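Local coordinates for protein metallophosphoesterase (Clostridium thermocellum, PDB 4J6O) that hydrolyses phosphoester bonds as the manganese-binding, calcineurin-like phosphatase domain of bacterial Pnkp, probably removing 2',3' phosphate ends from broken RNA during repair, at residues 102-107 / 132-137; 161-166 / 196-201; 232-237 / 243-248. One frame throughout, in Å; residues are numbered along the deposited sequence.

Interaction 1 (102-107 / 132-137); sequences RKLNGR and EVKAFI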
ATOM      1  N   ARG A 102      -9.823 -11.297  -5.698  1.00 34.31           N
ATOM      2  CA  ARG A 102     -10.996 -12.185  -5.568  1.00 30.84           C
ATOM      3  C   ARG A 102     -11.931 -11.998  -6.752  1.00 35.68           C
ATOM      4  O   ARG A 102     -12.481 -12.964  -7.249  1.00 37.45           O
ATOM      5  CB  ARG A 102     -11.733 -11.896  -4.268  1.00 31.36           C
ATOM      6  CG  ARG A 102     -10.938 -12.381  -3.097  1.00 44.58           C
ATOM      7  CD  ARG A 102     -11.475 -11.926  -1.767  1.00 61.86           C
ATOM      8  NE  ARG A 102     -10.575 -12.401  -0.722  1.00 84.32           N
ATOM      9  CZ  ARG A 102     -10.451 -11.847   0.474  1.00 57.23           C
ATOM     10  NH1 ARG A 102     -11.179 -10.778   0.783  1.00 65.70           N
ATOM     11  NH2 ARG A 102      -9.596 -12.363   1.353  1.00 67.94           N
ATOM     12  N   LYS A 103     -12.092 -10.763  -7.224  1.00 33.24           N
ATOM     13  CA  LYS A 103     -12.993 -10.499  -8.345  1.00 31.81           C
ATOM     14  C   LYS A 103     -12.405 -11.099  -9.636  1.00 33.99           C
ATOM     15  O   LYS A 103     -13.087 -11.796 -10.384  1.00 39.29           O
ATOM     16  CB  LYS A 103     -13.241  -8.985  -8.475  1.00 36.35           C
ATOM     17  CG  LYS A 103     -13.989  -8.540  -9.731  1.00 35.70           C
ATOM     18  CD  LYS A 103     -15.422  -9.104  -9.781  1.00 36.17           C
ATOM     19  CE  LYS A 103     -16.117  -8.661 -11.048  1.00 48.74           C
ATOM     20  NZ  LYS A 103     -17.511  -9.183 -11.108  1.00 44.46           N
ATOM     21  N   LEU A 104     -11.114 -10.872  -9.883  1.00 36.86           N
ATOM     22  CA  LEU A 104     -10.501 -11.463 -11.067  1.00 31.70           C
ATOM     23  C   LEU A 104     -10.512 -13.002 -11.000  1.00 33.11           C
ATOM     24  O   LEU A 104     -10.498 -13.652 -12.032  1.00 40.38           O
ATOM     25  CB  LEU A 104      -9.061 -10.953 -11.277  1.00 34.94           C
ATOM     26  CG  LEU A 104      -8.947  -9.431 -11.455  1.00 37.17           C
ATOM     27  CD1 LEU A 104      -7.482  -8.990 -11.410  1.00 35.28           C
ATOM     28  CD2 LEU A 104      -9.605  -8.972 -12.747  1.00 36.56           C
ATOM     29  N   ASN A 105     -10.478 -13.574  -9.794  1.00 37.06           N
ATOM     30  CA  ASN A 105     -10.533 -15.038  -9.614  1.00 33.64           C
ATOM     31  C   ASN A 105     -11.922 -15.609  -9.827  1.00 51.51           C
ATOM     32  O   ASN A 105     -12.082 -16.826  -9.854  1.00 42.79           O
ATOM     33  CB  ASN A 105     -10.075 -15.450  -8.221  1.00 34.03           C
ATOM     34  CG  ASN A 105      -8.557 -15.506  -8.094  1.00 45.68           C
ATOM     35  OD1 ASN A 105      -7.840 -15.476  -9.092  1.00 40.17           O
ATOM     36  ND2 ASN A 105      -8.071 -15.649  -6.865  1.00 40.81           N
ATOM     37  N   GLY A 106     -12.920 -14.737  -9.950  1.00 35.69           N
ATOM     38  CA  GLY A 106     -14.288 -15.184 -10.239  1.00 37.83           C
ATOM     39  C   GLY A 106     -15.304 -14.955  -9.135  1.00 52.14           C
ATOM     40  O   GLY A 106     -16.441 -15.402  -9.225  1.00 47.40           O
ATOM     41  N   ARG A 107     -14.931 -14.250  -8.076  1.00 45.83           N
ATOM     42  CA  ARG A 107     -15.933 -14.000  -7.041  1.00 43.88           C
ATOM     43  C   ARG A 107     -16.811 -12.798  -7.389  1.00 40.88           C
ATOM     44  O   ARG A 107     -16.318 -11.755  -7.883  1.00 43.27           O
ATOM     45  CB  ARG A 107     -15.298 -13.828  -5.668  1.00 40.77           C
ATOM     46  CG  ARG A 107     -16.315 -13.617  -4.587  1.00 46.44           C
ATOM     47  CD  ARG A 107     -15.631 -13.579  -3.256  1.00 69.20           C
ATOM     48  NE  ARG A 107     -14.870 -14.803  -3.027  1.00 75.66           N
ATOM     49  CZ  ARG A 107     -14.095 -15.006  -1.965  1.00 87.35           C
ATOM     50  NH1 ARG A 107     -13.982 -14.053  -1.046  1.00 76.39           N
ATOM     51  NH2 ARG A 107     -13.437 -16.155  -1.821  1.00 74.41           N
ATOM     52  N   GLU A 132      -0.808 -11.693 -15.061  1.00 39.76           N
ATOM     53  CA  GLU A 132       0.352 -11.199 -14.325  1.00 38.72           C
ATOM     54  C   GLU A 132      -0.068 -10.462 -13.042  1.00 38.79           C
ATOM     55  O   GLU A 132       0.607 -10.549 -12.008  1.00 40.24           O
ATOM     56  CB  GLU A 132       1.187 -10.295 -15.222  1.00 47.05           C
ATOM     57  CG  GLU A 132       2.657 -10.466 -15.020  1.00 58.57           C
ATOM     58  CD  GLU A 132       3.456  -9.345 -15.623  1.00 64.41           C
ATOM     59  OE1 GLU A 132       2.888  -8.589 -16.450  1.00 72.40           O
ATOM     60  OE2 GLU A 132       4.645  -9.215 -15.256  1.00 83.03           O
ATOM     61  N   VAL A 133      -1.186  -9.744 -13.117  1.00 34.24           N
ATOM     62  CA  VAL A 133      -1.675  -8.944 -11.982  1.00 35.90           C
ATOM     63  C   VAL A 133      -2.162  -9.902 -10.889  1.00 32.44           C
ATOM     64  O   VAL A 133      -1.883  -9.726  -9.718  1.00 32.58           O
ATOM     65  CB  VAL A 133      -2.797  -7.965 -12.429  1.00 36.06           C
ATOM     66  CG1 VAL A 133      -3.546  -7.391 -11.233  1.00 35.28           C
ATOM     67  CG2 VAL A 133      -2.215  -6.827 -13.317  1.00 34.14           C
ATOM     68  N   LYS A 134      -2.865 -10.947 -11.311  1.00 34.42           N
ATOM     69  CA  LYS A 134      -3.376 -11.965 -10.386  1.00 34.18           C
ATOM     70  C   LYS A 134      -2.252 -12.662  -9.663  1.00 37.89           C
ATOM     71  O   LYS A 134      -2.294 -12.837  -8.444  1.00 35.98           O
ATOM     72  CB  LYS A 134      -4.232 -12.991 -11.144  1.00 34.33           C
ATOM     73  CG  LYS A 134      -5.509 -12.362 -11.716  1.00 33.42           C
ATOM     74  CD  LYS A 134      -6.329 -13.368 -12.576  1.00 36.26           C
ATOM     75  CE  LYS A 134      -7.033 -14.440 -11.759  1.00 55.88           C
ATOM     76  NZ  LYS A 134      -7.645 -15.473 -12.676  1.00 47.49           N
ATOM     77  N   ALA A 135      -1.214 -13.023 -10.409  1.00 34.39           N
ATOM     78  CA  ALA A 135      -0.070 -13.703  -9.827  1.00 45.50           C
ATOM     79  C   ALA A 135       0.653 -12.770  -8.863  1.00 34.43           C
ATOM     80  O   ALA A 135       1.078 -13.177  -7.788  1.00 33.47           O
ATOM     81  CB  ALA A 135       0.867 -14.173 -10.915  1.00 47.52           C
ATOM     82  N   PHE A 136       0.759 -11.503  -9.250  1.00 33.47           N
ATOM     83  CA  PHE A 136       1.400 -10.530  -8.405  1.00 32.20           C
ATOM     84  C   PHE A 136       0.666 -10.341  -7.085  1.00 35.02           C
ATOM     85  O   PHE A 136       1.289 -10.305  -6.032  1.00 29.81           O
ATOM     86  CB  PHE A 136       1.489  -9.188  -9.113  1.00 29.35           C
ATOM     87  CG  PHE A 136       1.984  -8.094  -8.242  1.00 27.84           C
ATOM     88  CD1 PHE A 136       3.312  -8.076  -7.859  1.00 34.33           C
ATOM     89  CD2 PHE A 136       1.156  -7.036  -7.872  1.00 31.39           C
ATOM     90  CE1 PHE A 136       3.811  -7.053  -7.088  1.00 33.35           C
ATOM     91  CE2 PHE A 136       1.648  -6.014  -7.091  1.00 25.54           C
ATOM     92  CZ  PHE A 136       2.962  -6.028  -6.689  1.00 35.74           C
ATOM     93  N   ILE A 137      -0.652 -10.209  -7.130  1.00 29.72           N
ATOM     94  CA  ILE A 137      -1.353  -9.893  -5.923  1.00 29.09           C
ATOM     95  C   ILE A 137      -1.405 -11.102  -5.034  1.00 24.50           C
ATOM     96  O   ILE A 137      -1.382 -11.001  -3.812  1.00 28.24           O
ATOM     97  CB  ILE A 137      -2.765  -9.364  -6.223  1.00 25.70           C
ATOM     98  CG1 ILE A 137      -2.662  -8.019  -6.952  1.00 28.74           C
ATOM     99  CG2 ILE A 137      -3.539  -9.162  -4.974  1.00 25.26           C
ATOM    100  CD1 ILE A 137      -4.037  -7.476  -7.310  1.00 31.15           C
TER

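Interaction 2 (161-166 / 196-201); sequences EFQGRG and SDYRGK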
ATOM      1  N   GLU A 161       1.701  -8.205  19.211  1.00 39.13           N
ATOM      2  CA  GLU A 161       1.466  -9.636  19.385  1.00 43.48           C
ATOM      3  C   GLU A 161       1.487 -10.408  18.063  1.00 37.55           C
ATOM      4  O   GLU A 161       1.769 -11.596  18.047  1.00 42.73           O
ATOM      5  CB  GLU A 161       0.108  -9.842  20.107  1.00 43.94           C
ATOM      6  CG  GLU A 161      -0.369 -11.283  20.276  1.00 89.21           C
ATOM      7  CD  GLU A 161      -1.858 -11.395  20.682  1.00 70.47           C
ATOM      8  OE1 GLU A 161      -2.529 -10.351  20.873  1.00 78.82           O
ATOM      9  OE2 GLU A 161      -2.357 -12.547  20.809  1.00 87.02           O
ATOM     10  N   PHE A 162       1.188  -9.729  16.950  1.00 30.80           N
ATOM     11  CA  PHE A 162       0.963 -10.417  15.686  1.00 29.75           C
ATOM     12  C   PHE A 162       2.206 -10.262  14.777  1.00 34.06           C
ATOM     13  O   PHE A 162       2.330 -10.909  13.747  1.00 33.63           O
ATOM     14  CB  PHE A 162      -0.194  -9.745  14.937  1.00 30.40           C
ATOM     15  CG  PHE A 162      -1.565 -10.088  15.432  1.00 39.03           C
ATOM     16  CD1 PHE A 162      -1.787 -10.895  16.550  1.00 34.03           C
ATOM     17  CD2 PHE A 162      -2.650  -9.615  14.742  1.00 31.05           C
ATOM     18  CE1 PHE A 162      -3.076 -11.176  16.953  1.00 42.52           C
ATOM     19  CE2 PHE A 162      -3.946  -9.894  15.137  1.00 41.05           C
ATOM     20  CZ  PHE A 162      -4.167 -10.691  16.240  1.00 42.54           C
ATOM     21  N   GLN A 163       3.098  -9.357  15.139  1.00 30.20           N
ATOM     22  CA  GLN A 163       4.266  -9.131  14.296  1.00 33.93           C
ATOM     23  C   GLN A 163       5.104 -10.378  14.135  1.00 40.28           C
ATOM     24  O   GLN A 163       5.452 -11.061  15.101  1.00 36.30           O
ATOM     25  CB  GLN A 163       5.115  -7.975  14.796  1.00 29.58           C
ATOM     26  CG  GLN A 163       4.399  -6.620  14.693  1.00 38.48           C
ATOM     27  CD  GLN A 163       5.170  -5.538  15.400  1.00 31.37           C
ATOM     28  OE1 GLN A 163       6.258  -5.780  15.884  1.00 34.79           O
ATOM     29  NE2 GLN A 163       4.588  -4.349  15.508  1.00 30.40           N
ATOM     30  N   GLY A 164       5.368 -10.706  12.884  1.00 31.13           N
ATOM     31  CA  GLY A 164       6.165 -11.869  12.592  1.00 35.12           C
ATOM     32  C   GLY A 164       5.367 -13.149  12.525  1.00 32.91           C
ATOM     33  O   GLY A 164       5.922 -14.194  12.229  1.00 39.87           O
ATOM     34  N   ARG A 165       4.064 -13.068  12.768  1.00 32.21           N
ATOM     35  CA  ARG A 165       3.214 -14.245  12.692  1.00 31.62           C
ATOM     36  C   ARG A 165       2.538 -14.433  11.333  1.00 47.77           C
ATOM     37  O   ARG A 165       2.161 -13.472  10.655  1.00 41.40           O
ATOM     38  CB  ARG A 165       2.224 -14.313  13.862  1.00 36.49           C
ATOM     39  CG  ARG A 165       2.967 -14.337  15.190  1.00 39.01           C
ATOM     40  CD  ARG A 165       2.035 -14.198  16.351  1.00 52.17           C
ATOM     41  NE  ARG A 165       0.913 -15.120  16.289  1.00 69.94           N
ATOM     42  CZ  ARG A 165      -0.142 -15.050  17.094  1.00 91.35           C
ATOM     43  NH1 ARG A 165      -1.123 -15.940  16.983  1.00 96.23           N
ATOM     44  NH2 ARG A 165      -0.211 -14.087  18.013  1.00 57.62           N
ATOM     45  N   GLY A 166       2.410 -15.694  10.943  1.00 38.62           N
ATOM     46  CA  GLY A 166       1.976 -16.000   9.607  1.00 39.23           C
ATOM     47  C   GLY A 166       0.568 -16.536   9.567  1.00 37.19           C
ATOM     48  O   GLY A 166       0.150 -17.024   8.529  1.00 51.09           O
ATOM     49  N   SER A 196      -2.968   3.322  19.543  1.00 34.67           N
ATOM     50  CA  SER A 196      -2.933   3.905  20.888  1.00 41.25           C
ATOM     51  C   SER A 196      -2.402   2.962  21.955  1.00 45.22           C
ATOM     52  O   SER A 196      -1.745   3.401  22.903  1.00 45.92           O
ATOM     53  CB  SER A 196      -4.281   4.472  21.288  1.00 45.58           C
ATOM     54  OG  SER A 196      -4.500   5.644  20.534  1.00 47.78           O
ATOM     55  N   ASP A 197      -2.659   1.670  21.793  1.00 38.19           N
ATOM     56  CA  ASP A 197      -2.248   0.711  22.792  1.00 39.58           C
ATOM     57  C   ASP A 197      -0.906   0.097  22.461  1.00 37.18           C
ATOM     58  O   ASP A 197      -0.443  -0.774  23.188  1.00 46.63           O
ATOM     59  CB  ASP A 197      -3.280  -0.409  22.896  1.00 37.85           C
ATOM     60  CG  ASP A 197      -4.589   0.047  23.523  1.00 62.85           C
ATOM     61  OD1 ASP A 197      -4.598   1.075  24.246  1.00 49.21           O
ATOM     62  OD2 ASP A 197      -5.613  -0.636  23.279  1.00 52.92           O
ATOM     63  N   TYR A 198      -0.289   0.532  21.359  1.00 38.58           N
ATOM     64  CA  TYR A 198       0.963  -0.064  20.893  1.00 32.54           C
ATOM     65  C   TYR A 198       2.191   0.361  21.725  1.00 38.53           C
ATOM     66  O   TYR A 198       2.435   1.554  21.970  1.00 37.39           O
ATOM     67  CB  TYR A 198       1.187   0.273  19.403  1.00 30.32           C
ATOM     68  CG  TYR A 198       2.403  -0.385  18.795  1.00 32.68           C
ATOM     69  CD1 TYR A 198       2.374  -1.721  18.429  1.00 29.63           C
ATOM     70  CD2 TYR A 198       3.578   0.336  18.572  1.00 27.95           C
ATOM     71  CE1 TYR A 198       3.481  -2.358  17.869  1.00 31.74           C
ATOM     72  CE2 TYR A 198       4.680  -0.272  17.989  1.00 31.48           C
ATOM     73  CZ  TYR A 198       4.636  -1.610  17.637  1.00 28.00           C
ATOM     74  OH  TYR A 198       5.718  -2.270  17.070  1.00 30.04           O
ATOM     75  N   ARG A 199       2.950  -0.646  22.147  1.00 42.25           N
ATOM     76  CA  ARG A 199       4.140  -0.435  22.957  1.00 39.79           C
ATOM     77  C   ARG A 199       5.264  -1.322  22.424  1.00 41.20           C
ATOM     78  O   ARG A 199       6.192  -1.673  23.137  1.00 48.61           O
ATOM     79  CB  ARG A 199       3.847  -0.770  24.430  1.00 42.05           C
ATOM     80  CG  ARG A 199       2.769   0.087  25.083  1.00 44.99           C
ATOM     81  CD  ARG A 199       3.121   1.569  24.991  1.00 50.11           C
ATOM     82  NE  ARG A 199       2.178   2.436  25.699  1.00 65.22           N
ATOM     83  CZ  ARG A 199       1.028   2.897  25.203  1.00 80.33           C
ATOM     84  NH1 ARG A 199       0.627   2.570  23.977  1.00 42.26           N
ATOM     85  NH2 ARG A 199       0.265   3.686  25.946  1.00 54.38           N
ATOM     86  N   GLY A 200       5.185  -1.671  21.150  1.00 36.93           N
ATOM     87  CA  GLY A 200       6.134  -2.589  20.558  1.00 34.38           C
ATOM     88  C   GLY A 200       7.453  -1.894  20.208  1.00 43.64           C
ATOM     89  O   GLY A 200       7.542  -0.659  20.099  1.00 38.01           O
ATOM     90  N   LYS A 201       8.486  -2.712  20.022  1.00 39.62           N
ATOM     91  CA  LYS A 201       9.815  -2.216  19.729  1.00 48.38           C
ATOM     92  C   LYS A 201       9.924  -1.646  18.317  1.00 45.69           C
ATOM     93  O   LYS A 201      10.575  -0.621  18.115  1.00 35.85           O
ATOM     94  CB  LYS A 201      10.833  -3.348  19.909  1.00 65.30           C
ATOM     95  CG  LYS A 201      12.120  -3.185  19.099  1.00 61.70           C
ATOM     96  CD  LYS A 201      12.888  -4.504  19.003  1.00 84.46           C
ATOM     97  CE  LYS A 201      14.055  -4.418  18.034  1.00 47.48           C
ATOM     98  NZ  LYS A 201      14.500  -5.797  17.659  1.00 83.69           N
TER

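Interaction 3 (232-237 / 243-248); sequences KLTAYR and IVDVKA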
ATOM      1  N   LYS A 232      -2.523  14.219  -0.624  1.00 20.52           N
ATOM      2  CA  LYS A 232      -1.146  14.131  -1.100  1.00 24.94           C
ATOM      3  C   LYS A 232      -0.670  12.706  -0.956  1.00 21.83           C
ATOM      4  O   LYS A 232      -1.245  11.927  -0.193  1.00 22.66           O
ATOM      5  CB  LYS A 232      -0.226  15.072  -0.374  1.00 29.59           C
ATOM      6  CG  LYS A 232      -0.108  14.925   1.085  1.00 27.73           C
ATOM      7  CD  LYS A 232       0.345  16.331   1.665  1.00 31.69           C
ATOM      8  CE  LYS A 232       0.236  16.336   3.175  1.00 37.94           C
ATOM      9  NZ  LYS A 232       0.999  17.533   3.664  1.00 45.43           N
ATOM     10  N   LEU A 233       0.354  12.386  -1.722  1.00 19.47           N
ATOM     11  CA  LEU A 233       0.973  11.069  -1.657  1.00 17.92           C
ATOM     12  C   LEU A 233       2.258  11.252  -0.858  1.00 21.05           C
ATOM     13  O   LEU A 233       3.093  12.127  -1.202  1.00 22.36           O
ATOM     14  CB  LEU A 233       1.300  10.561  -3.043  1.00 18.38           C
ATOM     15  CG  LEU A 233       1.775   9.123  -3.102  1.00 16.42           C
ATOM     16  CD1 LEU A 233       0.621   8.189  -2.666  1.00 18.82           C
ATOM     17  CD2 LEU A 233       2.254   8.729  -4.539  1.00 21.87           C
ATOM     18  N   THR A 234       2.386  10.456   0.201  1.00 17.90           N
ATOM     19  CA  THR A 234       3.488  10.581   1.145  1.00 21.80           C
ATOM     20  C   THR A 234       4.455   9.399   1.070  1.00 21.45           C
ATOM     21  O   THR A 234       4.008   8.199   1.015  1.00 19.31           O
ATOM     22  CB  THR A 234       2.933  10.717   2.593  1.00 18.79           C
ATOM     23  OG1 THR A 234       2.239  11.963   2.677  1.00 22.89           O
ATOM     24  CG2 THR A 234       4.069  10.664   3.606  1.00 24.65           C
ATOM     25  N   ALA A 235       5.753   9.713   1.167  1.00 18.37           N
ATOM     26  CA  ALA A 235       6.764   8.676   1.430  1.00 20.89           C
ATOM     27  C   ALA A 235       7.399   8.952   2.764  1.00 20.58           C
ATOM     28  O   ALA A 235       7.613  10.122   3.123  1.00 22.29           O
ATOM     29  CB  ALA A 235       7.894   8.685   0.357  1.00 19.78           C
ATOM     30  N   TYR A 236       7.732   7.894   3.484  1.00 18.22           N
ATOM     31  CA  TYR A 236       8.457   7.986   4.735  1.00 20.86           C
ATOM     32  C   TYR A 236       9.829   7.389   4.493  1.00 20.10           C
ATOM     33  O   TYR A 236       9.959   6.221   4.066  1.00 20.67           O
ATOM     34  CB  TYR A 236       7.677   7.212   5.838  1.00 22.33           C
ATOM     35  CG  TYR A 236       8.298   7.250   7.225  1.00 24.17           C
ATOM     36  CD1 TYR A 236       9.334   6.367   7.574  1.00 25.29           C
ATOM     37  CD2 TYR A 236       7.804   8.089   8.198  1.00 31.50           C
ATOM     38  CE1 TYR A 236       9.880   6.403   8.867  1.00 27.26           C
ATOM     39  CE2 TYR A 236       8.324   8.113   9.483  1.00 31.07           C
ATOM     40  CZ  TYR A 236       9.346   7.269   9.800  1.00 29.29           C
ATOM     41  OH  TYR A 236       9.810   7.297  11.088  1.00 33.97           O
ATOM     42  N   ARG A 237      10.880   8.213   4.710  1.00 23.09           N
ATOM     43  CA  ARG A 237      12.221   7.754   4.425  1.00 22.67           C
ATOM     44  C   ARG A 237      12.777   7.148   5.706  1.00 20.73           C
ATOM     45  O   ARG A 237      12.700   7.735   6.781  1.00 25.65           O
ATOM     46  CB  ARG A 237      13.091   8.942   3.974  1.00 22.45           C
ATOM     47  CG  ARG A 237      12.426   9.698   2.889  1.00 23.29           C
ATOM     48  CD  ARG A 237      13.367  10.725   2.259  1.00 30.26           C
ATOM     49  NE  ARG A 237      14.414  10.135   1.448  1.00 29.75           N
ATOM     50  CZ  ARG A 237      15.728  10.367   1.654  1.00 58.15           C
ATOM     51  NH1 ARG A 237      16.166  11.121   2.669  1.00 38.28           N
ATOM     52  NH2 ARG A 237      16.629   9.828   0.856  1.00 34.76           N
ATOM     53  N   ILE A 243       9.628  12.835   6.235  1.00 28.70           N
ATOM     54  CA  ILE A 243       8.431  12.858   5.402  1.00 30.57           C
ATOM     55  C   ILE A 243       8.702  13.624   4.101  1.00 28.89           C
ATOM     56  O   ILE A 243       9.199  14.763   4.136  1.00 29.31           O
ATOM     57  CB  ILE A 243       7.285  13.511   6.134  1.00 31.73           C
ATOM     58  CG1 ILE A 243       6.967  12.778   7.435  1.00 33.75           C
ATOM     59  CG2 ILE A 243       6.044  13.581   5.253  1.00 31.29           C
ATOM     60  CD1 ILE A 243       6.848  11.309   7.281  1.00 45.97           C
ATOM     61  N   VAL A 244       8.393  13.006   2.962  1.00 29.72           N
ATOM     62  CA  VAL A 244       8.459  13.643   1.633  1.00 28.70           C
ATOM     63  C   VAL A 244       7.106  13.442   0.975  1.00 23.23           C
ATOM     64  O   VAL A 244       6.551  12.348   1.054  1.00 26.58           O
ATOM     65  CB  VAL A 244       9.539  13.027   0.741  1.00 26.89           C
ATOM     66  CG1 VAL A 244       9.535  13.642  -0.671  1.00 30.39           C
ATOM     67  CG2 VAL A 244      10.930  13.227   1.413  1.00 30.10           C
ATOM     68  N   ASP A 245       6.546  14.477   0.384  1.00 26.37           N
ATOM     69  CA  ASP A 245       5.206  14.314  -0.214  1.00 25.53           C
ATOM     70  C   ASP A 245       5.019  15.101  -1.496  1.00 28.10           C
ATOM     71  O   ASP A 245       5.778  16.017  -1.802  1.00 28.01           O
ATOM     72  CB  ASP A 245       4.091  14.561   0.816  1.00 28.24           C
ATOM     73  CG  ASP A 245       4.128  15.951   1.440  1.00 38.01           C
ATOM     74  OD1 ASP A 245       4.327  16.929   0.689  1.00 35.55           O
ATOM     75  OD2 ASP A 245       3.897  16.060   2.674  1.00 33.84           O
ATOM     76  N   VAL A 246       4.039  14.662  -2.286  1.00 24.20           N
ATOM     77  CA  VAL A 246       3.644  15.371  -3.497  0.65 27.76           C
ATOM     78  C   VAL A 246       2.147  15.632  -3.409  1.00 23.13           C
ATOM     79  O   VAL A 246       1.358  14.725  -3.170  1.00 25.75           O
ATOM     80  CB  VAL A 246       3.867  14.530  -4.739  0.65 26.03           C
ATOM     81  CG1 VAL A 246       3.213  15.166  -5.939  0.65 27.61           C
ATOM     82  CG2 VAL A 246       5.385  14.351  -4.995  0.65 28.41           C
ATOM     83  N   LYS A 247       1.748  16.863  -3.637  1.00 25.53           N
ATOM     84  CA  LYS A 247       0.326  17.196  -3.602  0.55 23.16           C
ATOM     85  C   LYS A 247      -0.388  16.595  -4.805  1.00 30.41           C
ATOM     86  O   LYS A 247       0.136  16.548  -5.906  1.00 29.01           O
ATOM     87  CB  LYS A 247       0.158  18.732  -3.647  0.55 29.80           C
ATOM     88  CG  LYS A 247      -1.201  19.210  -3.173  0.55 29.23           C
ATOM     89  CD  LYS A 247      -1.341  18.997  -1.671  0.55 44.05           C
ATOM     90  CE  LYS A 247      -2.699  19.449  -1.189  0.55 53.17           C
ATOM     91  NZ  LYS A 247      -3.723  18.681  -1.912  0.55 32.23           N
ATOM     92  N   ALA A 248      -1.618  16.115  -4.601  1.00 26.39           N
ATOM     93  CA  ALA A 248      -2.389  15.653  -5.740  1.00 26.36           C
ATOM     94  C   ALA A 248      -2.591  16.761  -6.749  1.00 29.67           C
ATOM     95  O   ALA A 248      -2.880  17.892  -6.352  1.00 29.90           O
ATOM     96  CB  ALA A 248      -3.790  15.163  -5.256  1.00 28.44           C
TER
HETATM   97  O   HOH W   1       2.737  14.140   4.178  1.00 29.79           O

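Interaction 1 (102-107 / 132-137)
Leu104 and Lys134 are the backbone positions nearest each other here, with their CA atoms 7.2 Å apart, where the last turn of helix 95-104 meets the side of helix 127-138. Helix 95-104 closes in a Schellman motif. Gly106 has positive phi (114°); Gly106 N bonds back to Lys103 O and Arg107 N to Arg102 O. Lys134 carries most of the contact. Lys134 CG lies 3.8 Å from Leu104 CB, so the aliphatic part of the lysine crosses the base of the leucine. The chain then bends at its third torsion (chi3 72°), which carries CE and NZ to the end of helix 95-104. There Lys134 NZ makes a weak hydrogen bond of 3.4 Å to Leu104 O. Lys134 CE comes within 3.0 Å of Asn105 OD1, a close approach that is not a hydrogen bond. On the inner side, Leu104 CD1 meets Val133 CG1 at 4.3 Å. Val133 also packs on Met81 of helix 73-86, and Lys134 touches Leu101. The contact thus grades from apolar inside to polar outside. The carbonyl at the C-terminal end of a helix carries partial negative charge, so the ammonium group is probably attracted there, although its weak bond suggests a modest hold.

Interaction 2 (161-166 / 196-201)
Gln163 and Tyr198 join loop 161-166, before helix 168-176, to loop 196-201, before strand 203-206, by one side-chain hydrogen bond. Gln163 NE2 donates to Tyr198 OH over 2.8 Å, and the N-H...O angle is 173°. The acceptor lies in the amide plane, and NE2 sits at the edge of the ring, near its plane. Amide and ring planes are turned 45° apart. The glutamine chain is extended beyond CG (chi2 171°), which brings its amide to the phenol from the opposite direction. Further polar bonds hold both ends: Gln163 NE2 also bonds Met158 O, and Tyr198 OH bonds Ala202 O. Gln163 OE1 bonds a triethylene glycol, probably a crystallisation component. Packing backs the pair, since both side chains touch Val204 of strand 203-206. Gly200 N stands over the centre of the Tyr198 ring, 3.4 Å above its plane. Within the loops, Phe162 to Arg165 form a type II beta turn, closed by Arg165 N to Phe162 O. Arg199 NH1 holds Ser196 O at 2.7 Å and also bonds Tyr198 O, tying its own loop together. The Gln163-Tyr198 link therefore rests on a nearly straight bond between two polar groups, each held by a backbone carbonyl beyond the contact.

Interaction 3 (232-237 / 243-248)
The C-terminal beta hairpin of the domain, strands 232-238 and 242-247, is held here by antiparallel backbone pairing. Leu233 and Val246 form one hydrogen-bonded pair, with both N...O distances 2.9 Å. Ala235 and Val244 form the next. Its bond from Ala235 N to Val244 O is 2.8 Å long and runs nearly along the C=O axis. The return bond from Val244 N to Ala235 O has an N-H...O angle of 177°. Asp245 CA adds a CA-H...O contact to Leu233 O. The strand directions differ by 162°. The hairpin forms one edge of a mixed sheet in the calcineurin-like fold. Strand 232-238 pairs on its other side with strand 14-17, and strand 242-247 is outermost. Leu233 and Val246 face helix 24-33, where both touch Leu30. Val244 CG2 also meets Arg237 CD at 3.6 Å, and Arg237 NH1 forms a salt bridge with Glu242. The other face carries Lys232, Thr234, Tyr236, Ile243, Asp245 and Lys247. Ile243 CD1 approaches Tyr236 CD2 obliquely at 3.5 Å, and both side chains pack on Ile221 of strand 220-222. Thr234 and Asp245 lie side by side and point the same way. A water bridges Thr234 OG1 and Asp245 OD2; it donates to the carboxylate, and Thr234 OG1 also bonds Thr225 OG1. Asp245 CG stands between its backbone N and carbonyl carbon (chi1 59°), which places OD2 near the extended Lys232 chain. Lys232 NZ forms a salt bridge with Asp245 OD2 at 3.4 Å, weak as a hydrogen bond; its stronger partner is Glu213.

In the fold
The three contacts lie well apart, follow one another along the chain and share no helix or strand. All are partly buried. Interaction 3 is the most extensive and has the most buried residues, five: continuous backbone pairing holds a sheet-edge hairpin, with a salt bridge on the face of Thr234 and Asp245. Interaction 1 joins two helices on the opposite side of the chain's centre from interaction 3. Its apolar touches are between side chains, and its weak bond runs from a lysine side chain to a backbone carbonyl. Interaction 2 is the smallest and the farthest from the centre, a single side-chain bond between two loops. The side chain of Leu233 lies about 10 Å from the manganese ion held by Asp19, His21 and Asp65.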